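Local coordinates for UTP-glucose-1-phosphate uridylyltransferase 2 (Trypanosoma brucei, PDB 3GUE), which probably catalyses the transfer of a uridylyl group from UTP to alpha-D-glucose 1-phosphate, giving UDP-glucose and diphosphate, and is seen here with UDP-glucose bound, at residues Y46-E49 / K50-S53; C247-T250 / E251-K255; P337-S340 / Q341-K344; P374-T377 / C378-L382; S472-L476 / D477-V481. One frame throughout, in Å; residues are numbered along the deposited sequence.

Contact 1. Residues Y46-E49 / K50-S53. Unlike the reference sequence in segment 50-53: Ser-53 (reference Phe).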
# COMPACT_ATOMS: atom_id res chain seq x y z
N TYR A 46 -15.37 -12.20 0.60
CA TYR A 46 -16.13 -10.95 0.60
C TYR A 46 -16.66 -10.54 1.96
O TYR A 46 -17.03 -11.39 2.79
CB TYR A 46 -17.31 -10.97 -0.37
CG TYR A 46 -16.98 -10.95 -1.85
CD1 TYR A 46 -15.86 -10.29 -2.34
CD2 TYR A 46 -17.82 -11.57 -2.76
CE1 TYR A 46 -15.57 -10.28 -3.70
CE2 TYR A 46 -17.55 -11.57 -4.10
CZ TYR A 46 -16.43 -10.92 -4.57
OH TYR A 46 -16.18 -10.95 -5.92
N ILE A 47 -16.76 -9.23 2.14
CA ILE A 47 -17.37 -8.61 3.32
C ILE A 47 -18.59 -7.79 2.85
O ILE A 47 -18.45 -6.61 2.52
CB ILE A 47 -16.35 -7.71 4.06
CG1 ILE A 47 -15.19 -8.57 4.59
CG2 ILE A 47 -17.01 -6.87 5.18
CD1 ILE A 47 -13.95 -7.77 5.00
N PRO A 48 -19.78 -8.43 2.78
CA PRO A 48 -20.96 -7.76 2.23
C PRO A 48 -21.43 -6.65 3.16
O PRO A 48 -21.35 -6.79 4.38
CB PRO A 48 -22.00 -8.87 2.16
CG PRO A 48 -21.24 -10.13 2.30
CD PRO A 48 -20.10 -9.80 3.19
N GLU A 49 -21.90 -5.54 2.56
CA GLU A 49 -22.34 -4.35 3.31
C GLU A 49 -23.22 -4.72 4.48
O GLU A 49 -23.15 -4.08 5.54
CB GLU A 49 -23.07 -3.35 2.39
CG GLU A 49 -23.35 -1.97 3.02
CD GLU A 49 -22.07 -1.17 3.25
OE1 GLU A 49 -21.05 -1.49 2.61
OE2 GLU A 49 -22.09 -0.23 4.08
N LYS A 50 -24.03 -5.75 4.30
CA LYS A 50 -25.01 -6.14 5.31
C LYS A 50 -24.41 -6.88 6.52
O LYS A 50 -25.13 -7.14 7.53
CB LYS A 50 -26.15 -6.90 4.65
CG LYS A 50 -27.11 -5.96 3.90
CD LYS A 50 -28.43 -6.63 3.54
CE LYS A 50 -29.26 -5.76 2.60
NZ LYS A 50 -30.51 -6.47 2.10
N SER A 51 -23.10 -7.13 6.45
CA SER A 51 -22.34 -7.85 7.50
C SER A 51 -21.63 -6.89 8.45
O SER A 51 -21.05 -7.31 9.46
CB SER A 51 -21.33 -8.83 6.87
OG SER A 51 -20.22 -8.15 6.30
N ILE A 52 -21.66 -5.61 8.11
CA ILE A 52 -20.92 -4.62 8.85
C ILE A 52 -21.73 -3.36 9.10
O ILE A 52 -22.77 -3.11 8.45
CB ILE A 52 -19.60 -4.24 8.14
CG1 ILE A 52 -19.88 -3.88 6.67
CG2 ILE A 52 -18.58 -5.37 8.29
CD1 ILE A 52 -18.84 -3.02 6.03
N SER A 53 -21.23 -2.58 10.04
CA SER A 53 -21.81 -1.31 10.44
C SER A 53 -20.71 -0.26 10.29
O SER A 53 -19.54 -0.59 10.44
CB SER A 53 -22.22 -1.38 11.90
OG SER A 53 -23.34 -2.24 12.02
O HOH W 1 -22.53 -0.88 6.78

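Contact 2. Residues C247-T250 / E251-K255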
# COMPACT_ATOMS: atom_id res chain seq x y z
N CYS A 247 -7.15 8.23 8.04
CA CYS A 247 -7.50 9.60 7.69
C CYS A 247 -9.01 9.71 7.44
O CYS A 247 -9.67 8.74 7.03
CB CYS A 247 -6.73 10.04 6.43
SG CYS A 247 -4.91 10.23 6.62
N ARG A 248 -9.55 10.90 7.70
CA ARG A 248 -10.84 11.29 7.16
C ARG A 248 -10.75 11.07 5.64
O ARG A 248 -9.95 11.71 4.93
CB ARG A 248 -11.18 12.75 7.54
CG ARG A 248 -12.34 13.40 6.77
CD ARG A 248 -13.69 12.85 7.18
NE ARG A 248 -14.82 13.51 6.51
CZ ARG A 248 -16.10 13.21 6.71
NH1 ARG A 248 -16.43 12.26 7.58
NH2 ARG A 248 -17.06 13.86 6.05
N ARG A 249 -11.52 10.10 5.17
CA ARG A 249 -11.58 9.76 3.76
C ARG A 249 -11.96 10.98 2.90
O ARG A 249 -12.81 11.77 3.29
CB ARG A 249 -12.57 8.63 3.54
CG ARG A 249 -12.30 7.82 2.28
CD ARG A 249 -13.28 6.67 2.24
NE ARG A 249 -13.14 5.82 1.06
CZ ARG A 249 -13.99 4.85 0.77
NH1 ARG A 249 -15.03 4.59 1.57
NH2 ARG A 249 -13.80 4.11 -0.31
N THR A 250 -11.31 11.08 1.74
CA THR A 250 -11.58 12.11 0.72
C THR A 250 -12.10 11.45 -0.55
O THR A 250 -12.09 10.22 -0.67
CB THR A 250 -10.31 12.93 0.37
OG1 THR A 250 -9.32 12.05 -0.20
CG2 THR A 250 -9.72 13.63 1.60
N GLU A 251 -12.53 12.26 -1.51
CA GLU A 251 -12.99 11.75 -2.80
C GLU A 251 -11.90 10.97 -3.57
O GLU A 251 -12.21 10.06 -4.34
CB GLU A 251 -13.53 12.91 -3.63
CG GLU A 251 -14.73 12.57 -4.48
CD GLU A 251 -14.98 13.58 -5.59
OE1 GLU A 251 -14.91 14.81 -5.32
OE2 GLU A 251 -15.24 13.15 -6.74
N SER A 252 -10.63 11.32 -3.34
CA SER A 252 -9.50 10.58 -3.93
C SER A 252 -9.24 9.17 -3.34
O SER A 252 -8.49 8.38 -3.90
CB SER A 252 -8.23 11.43 -3.88
OG SER A 252 -7.78 11.62 -2.56
N ASP A 253 -9.85 8.83 -2.20
CA ASP A 253 -9.55 7.52 -1.57
C ASP A 253 -10.53 6.48 -2.11
O ASP A 253 -11.63 6.31 -1.56
CB ASP A 253 -9.58 7.56 -0.03
CG ASP A 253 -8.66 8.64 0.56
OD1 ASP A 253 -7.46 8.70 0.20
OD2 ASP A 253 -9.14 9.42 1.40
N LYS A 254 -10.13 5.79 -3.18
CA LYS A 254 -11.05 4.88 -3.91
C LYS A 254 -10.60 3.42 -3.85
O LYS A 254 -11.43 2.48 -3.93
CB LYS A 254 -11.13 5.30 -5.36
CG LYS A 254 -11.86 6.61 -5.57
CD LYS A 254 -11.91 6.97 -7.03
CE LYS A 254 -12.63 8.30 -7.23
NZ LYS A 254 -13.92 8.42 -6.44
N LYS A 255 -9.29 3.26 -3.73
CA LYS A 255 -8.64 1.95 -3.66
C LYS A 255 -7.81 1.81 -2.37
O LYS A 255 -6.95 2.63 -2.07
CB LYS A 255 -7.75 1.72 -4.92
CG LYS A 255 -8.58 1.63 -6.24
CD LYS A 255 -7.65 1.48 -7.48
CE LYS A 255 -7.03 0.07 -7.62
NZ LYS A 255 -5.89 0.06 -8.64

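Contact 3. Residues P337-S340 / Q341-K344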
# COMPACT_ATOMS: atom_id res chain seq x y z
N PRO A 337 -1.26 -10.42 -16.43
CA PRO A 337 -2.12 -9.30 -16.11
C PRO A 337 -2.39 -8.42 -17.34
O PRO A 337 -3.51 -7.91 -17.50
CB PRO A 337 -1.31 -8.53 -15.05
CG PRO A 337 -0.41 -9.55 -14.45
CD PRO A 337 -0.06 -10.46 -15.57
N GLN A 338 -1.39 -8.26 -18.19
CA GLN A 338 -1.52 -7.49 -19.44
C GLN A 338 -2.38 -8.14 -20.54
O GLN A 338 -2.94 -7.41 -21.37
CB GLN A 338 -0.14 -7.11 -19.99
N ASP A 339 -2.48 -9.48 -20.56
CA ASP A 339 -3.26 -10.23 -21.57
C ASP A 339 -4.61 -10.77 -21.02
O ASP A 339 -4.66 -11.80 -20.32
CB ASP A 339 -2.40 -11.37 -22.15
CG ASP A 339 -3.15 -12.24 -23.18
OD1 ASP A 339 -2.59 -13.31 -23.51
OD2 ASP A 339 -4.25 -11.90 -23.67
N SER A 340 -5.69 -10.07 -21.37
CA SER A 340 -7.03 -10.39 -20.87
C SER A 340 -7.56 -11.77 -21.32
O SER A 340 -8.61 -12.23 -20.86
CB SER A 340 -8.01 -9.30 -21.31
OG SER A 340 -8.43 -9.53 -22.65
N GLN A 341 -6.85 -12.41 -22.24
CA GLN A 341 -7.28 -13.68 -22.78
C GLN A 341 -6.46 -14.82 -22.21
O GLN A 341 -6.70 -15.97 -22.56
CB GLN A 341 -7.19 -13.69 -24.30
CG GLN A 341 -8.27 -12.85 -24.97
CD GLN A 341 -7.95 -12.49 -26.39
OE1 GLN A 341 -7.23 -13.22 -27.08
NE2 GLN A 341 -8.47 -11.35 -26.85
N SER A 342 -5.50 -14.50 -21.36
CA SER A 342 -4.70 -15.54 -20.69
C SER A 342 -5.51 -16.14 -19.56
O SER A 342 -6.47 -15.51 -19.07
CB SER A 342 -3.34 -15.02 -20.20
OG SER A 342 -3.46 -13.94 -19.29
N THR A 343 -5.11 -17.36 -19.17
CA THR A 343 -5.78 -18.15 -18.14
C THR A 343 -6.21 -17.33 -16.92
O THR A 343 -5.39 -16.65 -16.29
CB THR A 343 -4.90 -19.36 -17.69
OG1 THR A 343 -4.59 -20.18 -18.84
CG2 THR A 343 -5.61 -20.24 -16.61
N LYS A 344 -7.50 -17.44 -16.58
CA LYS A 344 -8.09 -16.80 -15.41
C LYS A 344 -7.67 -17.50 -14.12
O LYS A 344 -7.77 -18.72 -14.01
CB LYS A 344 -9.62 -16.81 -15.50
CG LYS A 344 -10.24 -15.99 -16.62
CD LYS A 344 -11.73 -15.85 -16.34
CE LYS A 344 -12.40 -14.90 -17.30
NZ LYS A 344 -13.18 -15.60 -18.34
O HOH W 2 -9.07 -14.83 -19.71

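Contact 4. Residues P374-T377 / C378-L382. With UPG (uridine-5'-diphosphate-glucose), chain C.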
# COMPACT_ATOMS: atom_id res chain seq x y z
N PRO A 374 -0.79 8.63 -0.82
CA PRO A 374 -0.74 7.30 -1.44
C PRO A 374 -0.57 7.39 -2.96
O PRO A 374 -1.08 8.34 -3.60
CB PRO A 374 -2.13 6.73 -1.15
CG PRO A 374 -3.03 7.95 -1.18
CD PRO A 374 -2.18 9.00 -0.45
N VAL A 375 0.10 6.40 -3.52
CA VAL A 375 0.13 6.18 -4.98
C VAL A 375 -0.21 4.73 -5.26
O VAL A 375 0.67 3.85 -5.17
CB VAL A 375 1.51 6.55 -5.60
CG1 VAL A 375 1.54 6.22 -7.13
CG2 VAL A 375 1.83 8.08 -5.35
N LYS A 376 -1.50 4.49 -5.56
CA LYS A 376 -2.03 3.18 -5.96
C LYS A 376 -2.20 3.13 -7.47
O LYS A 376 -2.10 2.06 -8.10
CB LYS A 376 -3.42 2.94 -5.34
CG LYS A 376 -3.57 3.27 -3.89
CD LYS A 376 -2.89 2.23 -3.04
CE LYS A 376 -1.56 2.73 -2.52
NZ LYS A 376 -1.12 1.84 -1.42
N THR A 377 -2.41 4.31 -8.06
CA THR A 377 -2.71 4.44 -9.48
C THR A 377 -1.88 5.53 -10.16
O THR A 377 -1.18 6.31 -9.50
CB THR A 377 -4.20 4.79 -9.73
OG1 THR A 377 -4.45 6.10 -9.21
CG2 THR A 377 -5.14 3.78 -9.08
N CYS A 378 -1.98 5.58 -11.49
CA CYS A 378 -1.29 6.59 -12.29
C CYS A 378 -1.92 7.97 -12.05
O CYS A 378 -1.21 8.96 -12.10
CB CYS A 378 -1.30 6.22 -13.78
SG CYS A 378 -0.17 4.92 -14.31
N SER A 379 -3.24 8.01 -11.75
CA SER A 379 -3.91 9.23 -11.27
C SER A 379 -3.34 9.83 -9.99
O SER A 379 -3.19 11.05 -9.90
CB SER A 379 -5.46 9.10 -11.16
OG SER A 379 -5.90 7.87 -10.60
N ASP A 380 -3.00 8.96 -9.05
CA ASP A 380 -2.31 9.32 -7.82
C ASP A 380 -0.91 9.83 -8.10
O ASP A 380 -0.45 10.82 -7.47
CB ASP A 380 -2.18 8.11 -6.89
CG ASP A 380 -3.50 7.64 -6.27
OD1 ASP A 380 -4.41 8.44 -6.04
OD2 ASP A 380 -3.61 6.43 -5.98
N LEU A 381 -0.25 9.13 -9.02
CA LEU A 381 1.13 9.45 -9.45
C LEU A 381 1.22 10.82 -10.08
O LEU A 381 2.18 11.55 -9.83
CB LEU A 381 1.65 8.42 -10.44
CG LEU A 381 3.09 8.64 -10.91
CD1 LEU A 381 4.04 8.56 -9.70
CD2 LEU A 381 3.42 7.58 -11.99
N LEU A 382 0.25 11.13 -10.96
CA LEU A 382 0.08 12.46 -11.51
C LEU A 382 0.02 13.54 -10.42
O LEU A 382 0.68 14.60 -10.56
CB LEU A 382 -1.20 12.53 -12.38
CG LEU A 382 -1.70 13.89 -12.89
CD1 LEU A 382 -0.60 14.62 -13.67
CD2 LEU A 382 -2.96 13.70 -13.78
N1 UPG C . 3.19 -5.05 -0.85
C2 UPG C . 4.10 -5.98 -0.32
N3 UPG C . 3.80 -7.32 -0.47
C4 UPG C . 2.67 -7.77 -1.09
C5 UPG C . 1.74 -6.86 -1.60
C6 UPG C . 1.98 -5.49 -1.48
O2 UPG C . 5.17 -5.68 0.24
O4 UPG C . 2.51 -9.00 -1.18
C1C UPG C . 3.46 -3.58 -0.71
C2C UPG C . 3.32 -2.65 -1.92
O2C UPG C . 4.51 -2.70 -2.73
C3C UPG C . 3.21 -1.31 -1.21
C4C UPG C . 2.35 -1.65 -0.00
O4C UPG C . 2.48 -3.08 0.22
O3C UPG C . 4.50 -0.91 -0.74
C5C UPG C . 0.84 -1.35 -0.26
O5C UPG C . 0.25 -2.18 -1.23
PA UPG C . -0.79 -1.59 -2.31
O1A UPG C . -0.14 -0.36 -2.84
O2A UPG C . -1.26 -2.62 -3.24
O3A UPG C . -2.03 -1.11 -1.34
PB UPG C . -3.32 -1.98 -0.87
O1B UPG C . -2.83 -3.24 -0.29
O2B UPG C . -4.37 -2.01 -1.94
O3B UPG C . -3.91 -0.97 0.23
C1' UPG C . -3.11 -0.71 1.45
C2' UPG C . -3.92 -1.13 2.66
C3' UPG C . -5.23 -0.35 2.63
C4' UPG C . -4.92 1.15 2.70
C5' UPG C . -3.99 1.56 1.53
C6' UPG C . -3.43 2.94 1.75
O2' UPG C . -4.20 -2.54 2.65
O3' UPG C . -6.06 -0.79 3.70
O4' UPG C . -6.12 1.92 2.65
O5' UPG C . -2.83 0.71 1.41
O6' UPG C . -2.91 3.44 0.52
O HOH W 3 -1.15 10.92 -4.94

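Contact 5. Residues S472-L476 / D477-V481. Unlike the reference sequence in segment 472-476: Ser-472 (reference Asn).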
# COMPACT_ATOMS: atom_id res chain seq x y z
N SER A 472 1.15 24.68 -24.41
CA SER A 472 1.98 25.15 -23.30
C SER A 472 1.49 26.52 -22.76
O SER A 472 1.16 27.42 -23.52
CB SER A 472 3.45 25.19 -23.73
OG SER A 472 3.89 23.90 -24.14
N GLY A 473 1.39 26.64 -21.44
CA GLY A 473 0.94 27.88 -20.81
C GLY A 473 -0.57 28.03 -20.71
O GLY A 473 -1.06 29.01 -20.16
N ARG A 474 -1.32 27.07 -21.26
CA ARG A 474 -2.79 27.04 -21.15
C ARG A 474 -3.26 27.04 -19.69
O ARG A 474 -2.82 26.23 -18.89
CB ARG A 474 -3.36 25.81 -21.86
CG ARG A 474 -4.87 25.66 -21.81
CD ARG A 474 -5.54 26.36 -22.97
NE ARG A 474 -7.00 26.26 -22.93
CZ ARG A 474 -7.71 25.35 -23.60
NH1 ARG A 474 -7.11 24.47 -24.39
NH2 ARG A 474 -9.02 25.34 -23.49
N VAL A 475 -4.13 27.99 -19.36
CA VAL A 475 -4.81 28.00 -18.06
C VAL A 475 -6.21 27.39 -18.23
O VAL A 475 -7.04 27.89 -18.99
CB VAL A 475 -4.96 29.45 -17.47
CG1 VAL A 475 -5.75 29.40 -16.15
CG2 VAL A 475 -3.61 30.12 -17.28
N LEU A 476 -6.45 26.29 -17.52
CA LEU A 476 -7.77 25.70 -17.47
C LEU A 476 -8.37 25.99 -16.10
O LEU A 476 -8.00 25.36 -15.09
CB LEU A 476 -7.71 24.21 -17.73
CG LEU A 476 -7.29 23.78 -19.13
CD1 LEU A 476 -6.65 22.43 -19.00
CD2 LEU A 476 -8.48 23.77 -20.12
N ASP A 477 -9.29 26.94 -16.10
CA ASP A 477 -9.85 27.49 -14.87
C ASP A 477 -11.34 27.14 -14.78
O ASP A 477 -12.17 27.79 -15.43
CB ASP A 477 -9.67 29.01 -14.89
CG ASP A 477 -9.97 29.67 -13.56
OD1 ASP A 477 -10.36 28.96 -12.60
OD2 ASP A 477 -9.80 30.90 -13.48
N ASN A 478 -11.67 26.10 -14.00
CA ASN A 478 -13.05 25.63 -13.89
C ASN A 478 -13.74 25.40 -15.25
O ASN A 478 -14.93 25.70 -15.44
CB ASN A 478 -13.85 26.60 -13.00
CG ASN A 478 -13.92 26.13 -11.59
OD1 ASN A 478 -14.61 25.16 -11.28
ND2 ASN A 478 -13.14 26.78 -10.71
N GLU A 479 -12.97 24.87 -16.19
CA GLU A 479 -13.37 24.76 -17.59
C GLU A 479 -13.64 23.31 -17.98
O GLU A 479 -13.02 22.39 -17.46
CB GLU A 479 -12.26 25.35 -18.47
CG GLU A 479 -12.44 25.26 -19.97
CD GLU A 479 -11.39 26.09 -20.73
OE1 GLU A 479 -10.40 26.53 -20.10
OE2 GLU A 479 -11.56 26.32 -21.95
N VAL A 480 -14.58 23.14 -18.90
CA VAL A 480 -14.88 21.85 -19.49
C VAL A 480 -14.45 21.96 -20.95
O VAL A 480 -14.95 22.83 -21.69
CB VAL A 480 -16.40 21.51 -19.37
CG1 VAL A 480 -16.80 20.39 -20.32
CG2 VAL A 480 -16.75 21.14 -17.93
N VAL A 481 -13.53 21.08 -21.36
CA VAL A 481 -12.99 21.04 -22.72
C VAL A 481 -13.50 19.77 -23.42
O VAL A 481 -13.28 18.66 -22.95
CB VAL A 481 -11.43 21.13 -22.73
CG1 VAL A 481 -10.84 21.07 -24.15
CG2 VAL A 481 -10.98 22.42 -22.03

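Contact 1. Residues Y46-E49 / K50-S53
The first torsion of Ser-51 (chi1 74°) swings its hydroxyl between its own backbone N and carbonyl carbon, which lets side chain and main chain of one residue reach back to the same oxygen, Pro-48 O. The hydroxyl bond is short, 2.6 Å from Ser-51 OG to Pro-48 O, and comes in the carbonyl plane on a lone pair. Ser-51 N, at 2.7 Å from Pro-48 O, instead approaches from above that plane, so the two donors divide the oxygen between them. The hydrogen bond from Ser-51 N is the i to i-3 bond of a 3-10 turn; the next, Ile-52 N to Glu-49 O, is weak at 3.3 Å. A small residue with a hydroxyl suits this place, because Ser-51 OG also lies against the proline ring, 3.5 Å from Pro-48 CD. Beside the turn, Ile-47 CG2 stands anti to its backbone N (chi1 of the residue -63°) and meets Ile-52 CG2 at 3.8 Å, the two branched chains crossing at about a right angle as a small apolar flank. Glu-49 leads away, and a water 2.8 Å from Glu-49 OE2 is placed to bridge to Ile-52 O, though it has other acceptors in reach. The carboxylate is probably kept ionised by its cationic partners, and ties the turn to strand 275-280 through Arg-279 and to the chain at Lys-297 and His-298.

Contact 2. Residues C247-T250 / E251-K255
The guanidinium of Arg-249 and the carboxylate of Asp-253 lie nearly coplanar, 21° apart, yet they do not pair: what sits at the guanidinium edge is the main-chain oxygen of the aspartate. Arg-249 NE gives Asp-253 O a bond of 3.1 Å, tilted slightly from the guanidinium plane, and NH2 adds a weak one. Phe-292 makes a cation-pi contact with the group, whose NH1 is spent on Phe-292 O and His-298 O. Asp-253 OD2 is met on its anti side, somewhat out of plane, by Thr-250 N at 2.8 Å in an almost straight bond (169°), and OD1 pairs with Arg-369. An extended Arg-249 chain, CG anti to the backbone N at chi1 -156°, runs past the aspartate in the opposite direction, with Arg-249 CG 3.6 Å from Asp-253 CB. These groups brace a type I beta turn from Thr-250 to Asp-253, just past the end of strand 242-248 of the central mixed sheet. The chain then runs to Lys-255 and Gly-257, UDP-glucose-binding positions, although Lys-255 does not bind the ligand in this model. The turn's closing bond joins Asp-253 N to Thr-250 O at 3.0 Å. Threonine and serine suit the turn because their hydroxyls can meet: Thr-250 OG1 and Ser-252 OG are hydrogen-bonded at 2.9 Å. Lys-254, extended as far as CE and turned only at its last torsion, hydrogen-bonds through NZ to Glu-251 O at 3.2 Å.

Contact 3. Residues P337-S340 / Q341-K344
From CB to its carboxylate, Asp-339 lies over Gln-341 and Ser-342, the acid group reaching forward over the residues that follow. Its CB lies 4.0 Å from Ser-342 OG. CG stands anti to the residue's own backbone N (chi1 178°) and beside its carbonyl carbon, a setting that carries the acid group over the following peptides, with Asp-339 CG 3.7 Å from Ser-342 N. The two oxygens then part. Asp-339 OD1 touches the methylene Ser-342 CB at 3.8 Å. OD2 takes the amide: Gln-341 N reaches Asp-339 OD2 at 3.0 Å with an N-H...O angle of 156°, arriving from above the carboxylate plane. The same oxygen also rests against Gln-341 CB.

A carboxylate that accepts from the amide two residues on forms an Asx turn, and here it is laid over a type I beta turn from Asp-339 to Ser-342, in the loop joining the antiparallel strands 329-334 and 344-349. Aspartate fits the first position because its chain is just long enough to reach that amide. The beta turn closes through Ser-342 N to Asp-339 O, 3.0 Å, with the donor above the carbonyl plane. The hydroxyl of the same serine comes to this oxygen in plane: Ser-342 OG is 2.7 Å from Asp-339 O. Thr-334 OG1 binds there too, and Asn-336 N meets Ser-342 OG. A water donates to both Ser-340 O and Ser-342 O.

Contact 4. Residues P374-T377 / C378-L382
A capping box closes the first turn of helix 378-385 right behind the UDP-glucose pocket, with Thr-377 as N-cap and Asp-380 as its partner. Asp-380 N gives a bond of 3.2 Å to Thr-377 OG1, and in return Thr-377 N points to Asp-380 OD2 at 3.2 Å. That carboxylate oxygen holds a second amide, Lys-376 N, at 2.9 Å and more nearly straight (160°); both lie on its anti side, Lys-376 N nearer the carboxylate plane. Threonine suits the cap because its hydroxyl, set between the backbone N and the carbonyl carbon (chi1 66°), faces the helix start, where it is also hydrogen-bonded to Ser-379 OG at 2.7 Å. Thr-377 O takes the backbone bond from Leu-381 N. Beside the box Val-375 CG1 packs on Leu-381 CB, a modest apolar contact at 4.0 Å.

Lys-376, whose main chain is gripped by the aspartate, sends its own chain the other way, bent twice, to the ligand. Its NZ donates to the phosphate oxygen UPG O1A at 2.8 Å, to the bridging UPG O3A, and to the sugar hydroxyl UPG O6' at 3.1 Å, while Asp-221 forms a salt bridge with it. The chemistry makes Asp-380 a second-shell residue: by holding two successive amides it probably steadies the backbone from which the ligand-binding lysine starts, and its negative charge at a helix N-terminus is probably stabilised there.

Contact 5. Residues S472-L476 / D477-V481
Arg-474 and Glu-479 cross at about a right angle over a corner of the C-terminal stack of parallel strands, which resembles the left-handed beta-helix found in this family of uridylyltransferases. Strand 475-477 leads round this corner into strand 480-483, and Asn-478, with backbone angles in the left-handed helical region and its OD1 bonded to Asn-457 N, makes the bend. The arginine chain is bent at its second torsion (chi2 89°), and this brings Arg-474 NH2 to 3.1 Å from Glu-479 OE2 in a salt bridge. The flat groups are steeply turned, their planes 67° apart: the glutamate oxygen lies in the guanidinium plane at its edge, whereas the arginine comes from above the carboxylate plane. A long cation and a long, extended acid (CG of Glu-479 anti to its backbone N) suit the place because together they reach across the bend.

Leu-476 fills the inside of the corner. Its CD2 sits 3.6 Å above the guanidinium plane of Arg-474, displaced toward the rim, so the cation rests partly on a methyl group. The leucine also crosses Val-481 at about a right angle, Leu-476 CD2 to Val-481 CG2 being 3.4 Å, tighter than usual van der Waals contact, and leans on Val-458 and Ile-460 of strand 458-462, as befits a buried apolar residue. Against the glutamate it again stands crosswise, Leu-476 CD2 approaching Glu-479 OE1 to 3.4 Å.

In the fold
Contacts 2 and 4 lie beside the bound UDP-glucose and touch one another: Lys-255 CD packs on Thr-377 CG2 at 3.8 Å, and the contact centres lie about 13 Å apart. Contact 4 meets the ligand directly through Lys-376, while the Asp-253 side chain of contact 2 stays about 7 Å from it. Contact 1 keeps its Ile-47 side chain about 11 Å from the ligand, yet His-298 links it with contact 2, its side chain bonding Glu-49 and its carbonyl Arg-249. Contact 3 lies away from the annotated sites, about 23 Å from contact 4 between centres. The centre of contact 5, in the C-terminal strands, is about 22 and about 42 Å from those of contacts 4 and 1.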